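Local coordinates for Serine/threonine-protein kinase Tel1 (Chaetomium thermophilum, PDB 6SKY), which probably acts as a DNA damage sensor, phosphorylating serine and threonine residues of target proteins, such as histone H2A, to start checkpoint signalling, at residues I1846-L1849 / R1850-P1853; G1856-S1859 / I1860-A1864. All coordinates share one frame; numbering follows the deposited sequence.

Contact 1 of 2, residues I1846-L1849 / R1850-P1853; sequences ILYL and RTQP
At the C-terminal end of helix 1836-1849, in the helical part of this PI3-kinase-related enzyme, the last turn runs straight into a type I beta turn from Leu1849 to Gln1852. Arg1850 N still makes a helical bond, to Ile1846 O, at 3.1 Å. It has a second, weak bond to Leu1847 O. A weak bond of 3.3 Å from Gln1852 N to Leu1849 O closes the turn.

The carbonyl oxygen of Tyr1848 takes two donors from one residue. Thr1851 N reaches Tyr1848 O at 3.1 Å from above the carbonyl plane. Thr1851 OG1 gives its proton to Tyr1848 O at 2.9 Å, tilted 19° from that plane. The hydroxyl can do this because it stands between the backbone N and the carbonyl carbon of its own residue (chi1 73°). With a valine here, the Tyr1848 carbonyl would probably lose its side-chain donor and keep the backbone one from the same residue. The methyl CG2 of Thr1851 rests against Leu1847 O.

Tyr1848 points away from the turn at its root, but its ring comes back to meet the side chain of Gln1852, which crosses it obliquely. Phe1800 meets this ring edge-to-face, and the ring of Tyr1660 meets it at about a right angle. Its OH is hydrogen-bonded to Ser1670 OG. The bend at chi2 brings the Gln1852 amide back over the ring, and the two planes are 16° apart. Gln1852 CG sits over one ring face, 4.0 Å from Tyr1848 CE2, and Gln1852 OE1 lies 3.7 Å from Tyr1848 CZ.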
loop_
_atom_site.group_PDB
_atom_site.type_symbol
_atom_site.label_atom_id
_atom_site.label_comp_id
_atom_site.label_asym_id
_atom_site.label_seq_id
_atom_site.Cartn_x
_atom_site.Cartn_y
_atom_site.Cartn_z
ATOM N N ILE A 1846 -6.572 -3.271 -50.665
ATOM C CA ILE A 1846 -5.844 -4.438 -50.168
ATOM C C ILE A 1846 -6.717 -5.246 -49.217
ATOM O O ILE A 1846 -6.798 -6.480 -49.304
ATOM C CB ILE A 1846 -4.538 -4.003 -49.489
ATOM C CG1 ILE A 1846 -3.587 -3.379 -50.498
ATOM C CG2 ILE A 1846 -3.876 -5.171 -48.829
ATOM C CD1 ILE A 1846 -2.333 -2.861 -49.879
ATOM N N LEU A 1847 -7.389 -4.561 -48.294
ATOM C CA LEU A 1847 -8.280 -5.250 -47.371
ATOM C C LEU A 1847 -9.377 -5.995 -48.112
ATOM O O LEU A 1847 -9.683 -7.143 -47.791
ATOM C CB LEU A 1847 -8.892 -4.259 -46.393
ATOM C CG LEU A 1847 -8.020 -3.713 -45.283
ATOM C CD1 LEU A 1847 -8.858 -2.809 -44.438
ATOM C CD2 LEU A 1847 -7.486 -4.846 -44.478
ATOM N N TYR A 1848 -9.996 -5.352 -49.099
ATOM C CA TYR A 1848 -11.069 -6.007 -49.834
ATOM C C TYR A 1848 -10.566 -7.232 -50.575
ATOM O O TYR A 1848 -11.258 -8.247 -50.644
ATOM C CB TYR A 1848 -11.718 -5.032 -50.807
ATOM C CG TYR A 1848 -12.755 -5.670 -51.684
ATOM C CD1 TYR A 1848 -14.007 -5.955 -51.197
ATOM C CD2 TYR A 1848 -12.479 -5.983 -52.998
ATOM C CE1 TYR A 1848 -14.945 -6.536 -51.981
ATOM C CE2 TYR A 1848 -13.416 -6.571 -53.787
ATOM C CZ TYR A 1848 -14.648 -6.842 -53.272
ATOM O OH TYR A 1848 -15.600 -7.425 -54.055
ATOM N N LEU A 1849 -9.370 -7.159 -51.146
ATOM C CA LEU A 1849 -8.843 -8.314 -51.854
ATOM C C LEU A 1849 -8.529 -9.458 -50.908
ATOM O O LEU A 1849 -8.549 -10.618 -51.319
ATOM C CB LEU A 1849 -7.599 -7.933 -52.641
ATOM C CG LEU A 1849 -7.789 -7.164 -53.938
ATOM C CD1 LEU A 1849 -6.448 -6.738 -54.433
ATOM C CD2 LEU A 1849 -8.482 -8.013 -54.955
ATOM N N ARG A 1850 -8.225 -9.158 -49.649
ATOM C CA ARG A 1850 -8.024 -10.225 -48.673
ATOM C C ARG A 1850 -9.279 -11.039 -48.380
ATOM O O ARG A 1850 -9.166 -12.091 -47.754
ATOM C CB ARG A 1850 -7.508 -9.653 -47.366
ATOM C CG ARG A 1850 -6.021 -9.688 -47.216
ATOM C CD ARG A 1850 -5.661 -9.171 -45.855
ATOM N NE ARG A 1850 -6.625 -9.615 -44.856
ATOM C CZ ARG A 1850 -6.490 -10.716 -44.127
ATOM N NH1 ARG A 1850 -5.429 -11.488 -44.283
ATOM N NH2 ARG A 1850 -7.420 -11.044 -43.244
ATOM N N THR A 1851 -10.460 -10.590 -48.783
ATOM C CA THR A 1851 -11.689 -11.317 -48.503
ATOM C C THR A 1851 -12.230 -12.066 -49.708
ATOM O O THR A 1851 -13.309 -12.650 -49.618
ATOM C CB THR A 1851 -12.773 -10.370 -47.986
ATOM O OG1 THR A 1851 -13.266 -9.574 -49.062
ATOM C CG2 THR A 1851 -12.229 -9.459 -46.927
ATOM N N GLN A 1852 -11.519 -12.067 -50.824
ATOM C CA GLN A 1852 -12.009 -12.686 -52.039
ATOM C C GLN A 1852 -11.262 -13.975 -52.297
ATOM O O GLN A 1852 -10.029 -13.967 -52.320
ATOM C CB GLN A 1852 -11.841 -11.742 -53.234
ATOM C CG GLN A 1852 -12.674 -10.491 -53.154
ATOM C CD GLN A 1852 -14.128 -10.782 -52.931
ATOM O OE1 GLN A 1852 -14.718 -10.326 -51.964
ATOM N NE2 GLN A 1852 -14.718 -11.548 -53.821
ATOM N N PRO A 1853 -11.954 -15.094 -52.492
ATOM C CA PRO A 1853 -11.256 -16.371 -52.661
ATOM C C PRO A 1853 -10.551 -16.466 -54.003
ATOM O O PRO A 1853 -11.137 -16.202 -55.051
ATOM C CB PRO A 1853 -12.379 -17.404 -52.541
ATOM C CG PRO A 1853 -13.605 -16.665 -52.811
ATOM C CD PRO A 1853 -13.398 -15.286 -52.319
#

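Contact 2 of 2, residues G1856-S1859 / I1860-A1864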
loop_
_atom_site.group_PDB
_atom_site.type_symbol
_atom_site.label_atom_id
_atom_site.label_comp_id
_atom_site.label_asym_id
_atom_site.label_seq_id
_atom_site.Cartn_x
_atom_site.Cartn_y
_atom_site.Cartn_z
ATOM N N GLY A 1856 -8.718 -22.024 -57.043
ATOM C CA GLY A 1856 -7.699 -23.035 -56.860
ATOM C C GLY A 1856 -6.790 -22.741 -55.688
ATOM O O GLY A 1856 -5.567 -22.695 -55.838
ATOM N N GLU A 1857 -7.377 -22.526 -54.515
ATOM C CA GLU A 1857 -6.625 -22.241 -53.306
ATOM C C GLU A 1857 -6.898 -23.314 -52.268
ATOM O O GLU A 1857 -7.968 -23.928 -52.248
ATOM C CB GLU A 1857 -6.977 -20.873 -52.723
ATOM C CG GLU A 1857 -8.354 -20.804 -52.099
ATOM C CD GLU A 1857 -8.570 -19.527 -51.326
ATOM O OE1 GLU A 1857 -9.666 -19.350 -50.761
ATOM O OE2 GLU A 1857 -7.642 -18.699 -51.284
ATOM N N SER A 1858 -5.911 -23.539 -51.410
ATOM C CA SER A 1858 -6.039 -24.494 -50.322
ATOM C C SER A 1858 -6.518 -23.835 -49.041
ATOM O O SER A 1858 -7.398 -24.367 -48.360
ATOM C CB SER A 1858 -4.695 -25.174 -50.079
ATOM O OG SER A 1858 -3.657 -24.212 -50.062
ATOM N N SER A 1859 -5.963 -22.675 -48.718
ATOM C CA SER A 1859 -6.232 -21.966 -47.484
ATOM C C SER A 1859 -6.449 -20.496 -47.800
ATOM O O SER A 1859 -6.389 -20.077 -48.955
ATOM C CB SER A 1859 -5.075 -22.154 -46.505
ATOM O OG SER A 1859 -3.848 -21.809 -47.109
ATOM N N ILE A 1860 -6.708 -19.701 -46.764
ATOM C CA ILE A 1860 -6.787 -18.262 -46.971
ATOM C C ILE A 1860 -5.407 -17.638 -47.058
ATOM O O ILE A 1860 -5.274 -16.513 -47.546
ATOM C CB ILE A 1860 -7.596 -17.572 -45.865
ATOM C CG1 ILE A 1860 -6.916 -17.757 -44.517
ATOM C CG2 ILE A 1860 -8.993 -18.114 -45.822
ATOM C CD1 ILE A 1860 -7.538 -16.984 -43.422
ATOM N N ALA A 1861 -4.371 -18.341 -46.621
ATOM C CA ALA A 1861 -3.020 -17.813 -46.721
ATOM C C ALA A 1861 -2.559 -17.634 -48.157
ATOM O O ALA A 1861 -1.459 -17.118 -48.370
ATOM C CB ALA A 1861 -2.048 -18.724 -45.977
ATOM N N ASP A 1862 -3.355 -18.047 -49.139
ATOM C CA ASP A 1862 -3.035 -17.808 -50.536
ATOM C C ASP A 1862 -3.646 -16.526 -51.067
ATOM O O ASP A 1862 -3.218 -16.048 -52.117
ATOM C CB ASP A 1862 -3.502 -18.973 -51.400
ATOM C CG ASP A 1862 -3.120 -20.307 -50.818
ATOM O OD1 ASP A 1862 -3.920 -20.856 -50.040
ATOM O OD2 ASP A 1862 -2.017 -20.805 -51.120
ATOM N N ARG A 1863 -4.615 -15.947 -50.364
ATOM C CA ARG A 1863 -5.132 -14.650 -50.769
ATOM C C ARG A 1863 -4.104 -13.549 -50.621
ATOM O O ARG A 1863 -4.433 -12.385 -50.854
ATOM C CB ARG A 1863 -6.381 -14.305 -49.966
ATOM C CG ARG A 1863 -7.497 -15.276 -50.173
ATOM C CD ARG A 1863 -8.672 -14.960 -49.307
ATOM N NE ARG A 1863 -9.655 -16.025 -49.375
ATOM C CZ ARG A 1863 -10.819 -16.007 -48.746
ATOM N NH1 ARG A 1863 -11.652 -17.020 -48.866
ATOM N NH2 ARG A 1863 -11.150 -14.972 -48.005
ATOM N N ALA A 1864 -2.884 -13.880 -50.221
ATOM C CA ALA A 1864 -1.758 -12.968 -50.276
ATOM C C ALA A 1864 -1.122 -12.923 -51.647
ATOM O O ALA A 1864 -0.088 -12.272 -51.814
ATOM C CB ALA A 1864 -0.707 -13.363 -49.242
#
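Asp1862 OD1 is gripped by two firm hydrogen bonds and a weak one, all from the two serines before Ile1860. Ser1859 N donates to Asp1862 OD1 at 3.0 Å and meets it nearly head-on to the C-O bond, with an N-H...O angle of 156°. Ser1859 OG donates to Asp1862 OD1 at 3.1 Å, but comes from above the carboxylate plane. The weak bond, 3.4 Å long, runs from Ser1858 OG to Asp1862 OD1. Ser1859 OG can share the oxygen with its own backbone N because it stands between that N and the carbonyl carbon (chi1 53°). Two donors from one residue probably help to hold the carboxylate's rotation.

These residues belong to the loop between helix 1836-1849 and helix 1871-1880. Residues 1860-1862 have helical backbone angles, and Arg1863 N bonds to Ile1860 O at 2.9 Å. The bond from Ser1859 N resembles one half of a capping box, with Ser1859 in the N-cap place and Asp1862 three residues on. The carboxylate thus ties Ser1858 and Ser1859 to the short helical turn that follows. Ser1859 and Ile1860 also touch Tyr2681 of helix 2670-2681, in the kinase region.

Glu1857 also meets Arg1863. The two side chains slant across each other, yet carboxylate and guanidinium are nearly coplanar, 4° apart. Glu1857 OE1 comes to the guanidinium edge in plane. It forms a long salt bridge of 3.6 Å to Arg1863 NH1. Glu1857 OE2 and Asp1862 OD1 are 4.5 Å apart, and Arg1863 probably offsets some of this like charge. Over the centre of one guanidinium face lies the Ile1860 methyl CG2, 4.0 Å above the plane.

Contact 1 comes first along the chain and contact 2 follows shortly after; their centres are about 11 Å apart. Contact 1 ends helix 1836-1849, and contact 2 lies within the loop that leads on to helix 1871-1880. Arg1863 of contact 2 packs against the backbone of contact 1, with its CD 3.3 Å from Arg1850 O. Trp1866, a little further on, is hydrogen-bonded through NE1 to Gln1852 O. Contact 1 is buried among helices 1657-1663, 1793-1808 and 1884-1898. Contact 2 is nearer the surface. The loop between the two helices thus packs against helix 2670-2681 of the kinase region, away from the nucleotide and magnesium sites.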